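Local coordinates for putative uncharacterized protein (Xanthomonas oryzae pv. oryzae, PDB 4KL0) that binds calcium and probably hydrolyses N-glycosidic bonds, as an inosine-uridine nucleoside hydrolase would, at residues C136-V150 and E163-I177. Residues are numbered along the deposited sequence; the frame is centred on the assembly and turned at random.
Sequences CERLATSPHKLGMVV and EAGDLVREKVASITI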
# COMPACT_ATOMS: atom_id res chain seq x y z
N CYS A 136 9.58 -9.04 -15.44
CA CYS A 136 10.39 -8.79 -16.63
C CYS A 136 9.74 -9.44 -17.87
O CYS A 136 9.48 -8.77 -18.91
CB CYS A 136 11.82 -9.30 -16.46
SG CYS A 136 12.89 -8.28 -15.39
N GLU A 137 9.48 -10.75 -17.75
CA GLU A 137 8.83 -11.50 -18.84
C GLU A 137 7.51 -10.87 -19.25
O GLU A 137 7.16 -10.83 -20.43
CB GLU A 137 8.61 -12.95 -18.44
CG GLU A 137 9.89 -13.69 -18.07
CD GLU A 137 9.65 -15.18 -17.86
OE1 GLU A 137 8.65 -15.71 -18.41
OE2 GLU A 137 10.44 -15.83 -17.13
N ARG A 138 6.76 -10.36 -18.27
CA ARG A 138 5.49 -9.75 -18.57
C ARG A 138 5.61 -8.38 -19.26
O ARG A 138 4.81 -8.06 -20.13
CB ARG A 138 4.59 -9.70 -17.31
CG ARG A 138 3.24 -9.01 -17.59
CD ARG A 138 2.32 -9.05 -16.36
NE ARG A 138 2.12 -10.39 -15.85
CZ ARG A 138 1.18 -11.21 -16.35
NH1 ARG A 138 0.43 -10.78 -17.37
NH2 ARG A 138 1.00 -12.43 -15.82
N LEU A 139 6.60 -7.57 -18.88
CA LEU A 139 6.81 -6.28 -19.55
C LEU A 139 7.11 -6.56 -21.04
O LEU A 139 6.71 -5.81 -21.92
CB LEU A 139 7.97 -5.51 -18.90
CG LEU A 139 7.60 -4.92 -17.53
CD1 LEU A 139 8.80 -4.24 -16.91
CD2 LEU A 139 6.43 -3.94 -17.67
N ALA A 140 7.81 -7.66 -21.28
CA ALA A 140 8.24 -8.05 -22.64
C ALA A 140 7.06 -8.35 -23.55
O ALA A 140 7.04 -7.96 -24.73
CB ALA A 140 9.14 -9.28 -22.56
N THR A 141 6.08 -9.05 -23.00
CA THR A 141 4.99 -9.62 -23.78
C THR A 141 3.65 -8.92 -23.56
O THR A 141 2.58 -9.43 -23.96
CB THR A 141 4.85 -11.12 -23.48
OG1 THR A 141 3.85 -11.70 -24.34
CG2 THR A 141 4.47 -11.34 -22.02
N SER A 142 3.66 -7.75 -22.95
CA SER A 142 2.40 -7.02 -22.85
C SER A 142 2.18 -6.09 -24.03
O SER A 142 3.05 -5.29 -24.37
CB SER A 142 2.29 -6.22 -21.55
OG SER A 142 2.15 -7.12 -20.48
N PRO A 143 0.97 -6.16 -24.60
CA PRO A 143 0.50 -5.28 -25.67
C PRO A 143 0.14 -3.90 -25.14
O PRO A 143 0.02 -2.93 -25.92
CB PRO A 143 -0.73 -6.01 -26.21
CG PRO A 143 -1.23 -6.81 -25.06
CD PRO A 143 -0.03 -7.19 -24.25
N HIS A 144 -0.02 -3.78 -23.83
CA HIS A 144 -0.40 -2.48 -23.25
C HIS A 144 0.50 -2.12 -22.08
O HIS A 144 1.07 -3.01 -21.47
CB HIS A 144 -1.86 -2.54 -22.81
CG HIS A 144 -2.80 -2.84 -23.93
ND1 HIS A 144 -3.09 -4.13 -24.34
CD2 HIS A 144 -3.52 -2.02 -24.73
CE1 HIS A 144 -3.96 -4.08 -25.33
NE2 HIS A 144 -4.23 -2.81 -25.59
N LYS A 145 0.64 -0.83 -21.81
CA LYS A 145 1.51 -0.39 -20.71
C LYS A 145 0.91 -0.82 -19.35
O LYS A 145 -0.31 -0.83 -19.21
CB LYS A 145 1.69 1.12 -20.72
CG LYS A 145 2.56 1.62 -21.89
CD LYS A 145 2.82 3.09 -21.77
CE LYS A 145 3.71 3.59 -22.90
NZ LYS A 145 4.09 5.00 -22.70
N LEU A 146 1.78 -1.15 -18.40
CA LEU A 146 1.35 -1.59 -17.05
C LEU A 146 1.62 -0.46 -16.07
O LEU A 146 2.42 0.47 -16.34
CB LEU A 146 2.16 -2.81 -16.62
CG LEU A 146 1.93 -4.15 -17.35
CD1 LEU A 146 2.77 -4.24 -18.59
CD2 LEU A 146 2.16 -5.36 -16.49
N GLY A 147 0.94 -0.51 -14.93
CA GLY A 147 1.26 0.42 -13.84
C GLY A 147 2.08 -0.25 -12.75
O GLY A 147 1.96 -1.45 -12.53
N MET A 148 2.95 0.51 -12.11
CA MET A 148 3.75 -0.05 -10.99
C MET A 148 3.31 0.71 -9.76
O MET A 148 3.19 1.93 -9.76
CB MET A 148 5.28 0.20 -11.14
CG MET A 148 6.03 -0.69 -12.19
SD MET A 148 7.82 -0.22 -12.51
CE MET A 148 8.54 -0.37 -10.85
N VAL A 149 3.00 -0.02 -8.70
CA VAL A 149 2.55 0.61 -7.46
C VAL A 149 3.46 0.17 -6.31
O VAL A 149 3.64 -1.06 -6.07
CB VAL A 149 1.09 0.21 -7.18
CG1 VAL A 149 0.68 0.82 -5.84
CG2 VAL A 149 0.15 0.73 -8.33
N VAL A 150 4.07 1.14 -5.65
CA VAL A 150 5.07 0.81 -4.61
C VAL A 150 4.54 1.21 -3.27
O VAL A 150 4.31 2.38 -2.99
CB VAL A 150 6.40 1.54 -4.91
CG1 VAL A 150 7.41 1.31 -3.80
CG2 VAL A 150 6.88 1.16 -6.33
N GLU A 163 17.05 -4.29 -14.36
CA GLU A 163 17.14 -5.47 -15.22
C GLU A 163 16.36 -5.30 -16.50
O GLU A 163 16.75 -5.83 -17.54
CB GLU A 163 16.70 -6.72 -14.44
CG GLU A 163 17.65 -6.95 -13.26
CD GLU A 163 17.33 -8.17 -12.45
OE1 GLU A 163 16.49 -8.99 -12.92
OE2 GLU A 163 17.92 -8.30 -11.34
N ALA A 164 15.29 -4.51 -16.46
CA ALA A 164 14.42 -4.43 -17.63
C ALA A 164 14.26 -2.99 -18.08
O ALA A 164 13.22 -2.61 -18.60
CB ALA A 164 13.09 -5.07 -17.33
N GLY A 165 15.30 -2.19 -17.87
CA GLY A 165 15.36 -0.81 -18.32
C GLY A 165 15.00 -0.56 -19.78
O GLY A 165 14.40 0.47 -20.10
N ASP A 166 15.33 -1.50 -20.65
CA ASP A 166 14.90 -1.42 -22.05
C ASP A 166 13.35 -1.46 -22.14
O ASP A 166 12.71 -0.68 -22.86
CB ASP A 166 15.58 -2.53 -22.89
CG ASP A 166 15.44 -3.96 -22.26
OD1 ASP A 166 15.49 -4.11 -21.00
OD2 ASP A 166 15.28 -4.97 -23.02
N LEU A 167 12.75 -2.37 -21.38
CA LEU A 167 11.30 -2.59 -21.50
C LEU A 167 10.51 -1.50 -20.81
O LEU A 167 9.46 -1.04 -21.33
CB LEU A 167 10.90 -3.96 -20.95
CG LEU A 167 11.69 -5.16 -21.50
CD1 LEU A 167 11.42 -6.50 -20.76
CD2 LEU A 167 11.56 -5.32 -23.03
N VAL A 168 10.97 -1.09 -19.62
CA VAL A 168 10.14 -0.27 -18.73
C VAL A 168 9.87 1.05 -19.42
O VAL A 168 8.80 1.67 -19.30
CB VAL A 168 10.84 -0.03 -17.33
CG1 VAL A 168 10.18 1.04 -16.59
CG2 VAL A 168 10.78 -1.25 -16.47
N ARG A 169 10.83 1.49 -20.21
CA ARG A 169 10.69 2.78 -20.86
C ARG A 169 9.47 2.76 -21.79
O ARG A 169 8.72 3.72 -21.85
CB ARG A 169 12.00 3.15 -21.60
CG ARG A 169 12.02 4.59 -22.14
CD ARG A 169 13.38 4.92 -22.81
NE ARG A 169 14.01 3.70 -23.34
CZ ARG A 169 15.29 3.39 -23.18
NH1 ARG A 169 16.12 4.21 -22.52
NH2 ARG A 169 15.76 2.25 -23.69
N GLU A 170 9.21 1.63 -22.46
CA GLU A 170 8.09 1.57 -23.40
C GLU A 170 6.84 0.86 -22.85
O GLU A 170 5.74 1.00 -23.41
CB GLU A 170 8.56 0.94 -24.72
CG GLU A 170 9.84 1.67 -25.23
CD GLU A 170 10.48 1.04 -26.47
OE1 GLU A 170 11.73 0.89 -26.44
OE2 GLU A 170 9.75 0.72 -27.46
N LYS A 171 6.98 0.13 -21.74
CA LYS A 171 5.84 -0.63 -21.22
C LYS A 171 5.31 -0.24 -19.80
O LYS A 171 4.37 -0.86 -19.30
CB LYS A 171 6.17 -2.11 -21.26
CG LYS A 171 6.53 -2.63 -22.67
CD LYS A 171 5.26 -2.94 -23.48
CE LYS A 171 5.57 -3.71 -24.77
NZ LYS A 171 5.50 -2.88 -26.04
N VAL A 172 5.89 0.78 -19.16
CA VAL A 172 5.34 1.16 -17.84
C VAL A 172 4.75 2.55 -17.93
O VAL A 172 5.44 3.53 -18.27
CB VAL A 172 6.38 1.05 -16.72
CG1 VAL A 172 5.90 1.72 -15.40
CG2 VAL A 172 6.74 -0.40 -16.48
N ALA A 173 3.46 2.64 -17.62
CA ALA A 173 2.75 3.93 -17.67
C ALA A 173 3.11 4.98 -16.61
O ALA A 173 3.26 6.17 -16.93
CB ALA A 173 1.23 3.70 -17.70
N SER A 174 3.27 4.53 -15.36
CA SER A 174 3.59 5.45 -14.28
C SER A 174 4.05 4.58 -13.16
O SER A 174 3.83 3.36 -13.15
CB SER A 174 2.36 6.21 -13.78
OG SER A 174 1.34 5.29 -13.34
N ILE A 175 4.68 5.24 -12.20
CA ILE A 175 5.11 4.60 -10.95
C ILE A 175 4.52 5.46 -9.84
O ILE A 175 4.80 6.66 -9.75
CB ILE A 175 6.63 4.55 -10.79
CG1 ILE A 175 7.27 3.77 -11.94
CG2 ILE A 175 6.99 3.96 -9.39
CD1 ILE A 175 8.80 3.78 -11.92
N THR A 176 3.74 4.85 -8.96
CA THR A 176 3.07 5.60 -7.89
C THR A 176 3.58 5.01 -6.59
O THR A 176 3.61 3.79 -6.43
CB THR A 176 1.52 5.39 -7.92
OG1 THR A 176 1.03 5.73 -9.23
CG2 THR A 176 0.78 6.29 -6.94
N ILE A 177 4.03 5.87 -5.69
CA ILE A 177 4.83 5.39 -4.54
C ILE A 177 4.29 6.02 -3.27
O ILE A 177 3.99 7.23 -3.24
CB ILE A 177 6.33 5.88 -4.65
CG1 ILE A 177 6.96 5.38 -5.95
CG2 ILE A 177 7.16 5.43 -3.41
CD1 ILE A 177 8.36 6.05 -6.23
O HOH W 1 1.38 3.59 -11.13
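Leu139 reaches from helix 133-141 into helix 165-171 and the start of the strand after it, and its two methyl branches divide the work. With CG set opposite the carbonyl carbon (chi1 -73°), the two methyls reach Val168 and Val172. CD1 meets CG2 of Val168 at 3.6 Å, while CD2 meets CG2 of Val172 at 3.7 Å. Leu139 CB also rests against Leu167 CB. The segments of the two helices cross at 50°.

Beyond them, strands 146-150 and 172-178 run parallel. Leu146 bonds through both its N and its O: its N gives to Lys171 O at 2.8 Å, and its O takes Ala173 N at 2.7 Å. The ladder continues through Met148 and ends with Val150 N on Thr176 O, a nearly straight bond at 171°. Under this ladder Met148 crosses Val172 at about a right angle, its SD 4.0 Å from Val172 CG1. The same sulfur lies beside Ile175, and Ala157 and Leu161 of helix 155-163 pack against the Met148 side chain. On the other face a water bridges Met148 O, Ser174 OG and Thr176 OG1.

The outer side is looser. The extended Lys145 chain lies over the C-terminal end of helix 165-171, with CE 3.3 Å from Glu170 O. The Lys171 chain bends at chi2 and runs past Leu139 in the opposite direction, its methylenes passing the carbonyl oxygens of Leu139 and Ser142.

Helix 155-163 and helix 165-171 link the two neighbouring strands, a beta-alpha-beta crossover of the Rossmann-like nucleoside hydrolase fold. The first strand leads straight into Ile151, a calcium ligand.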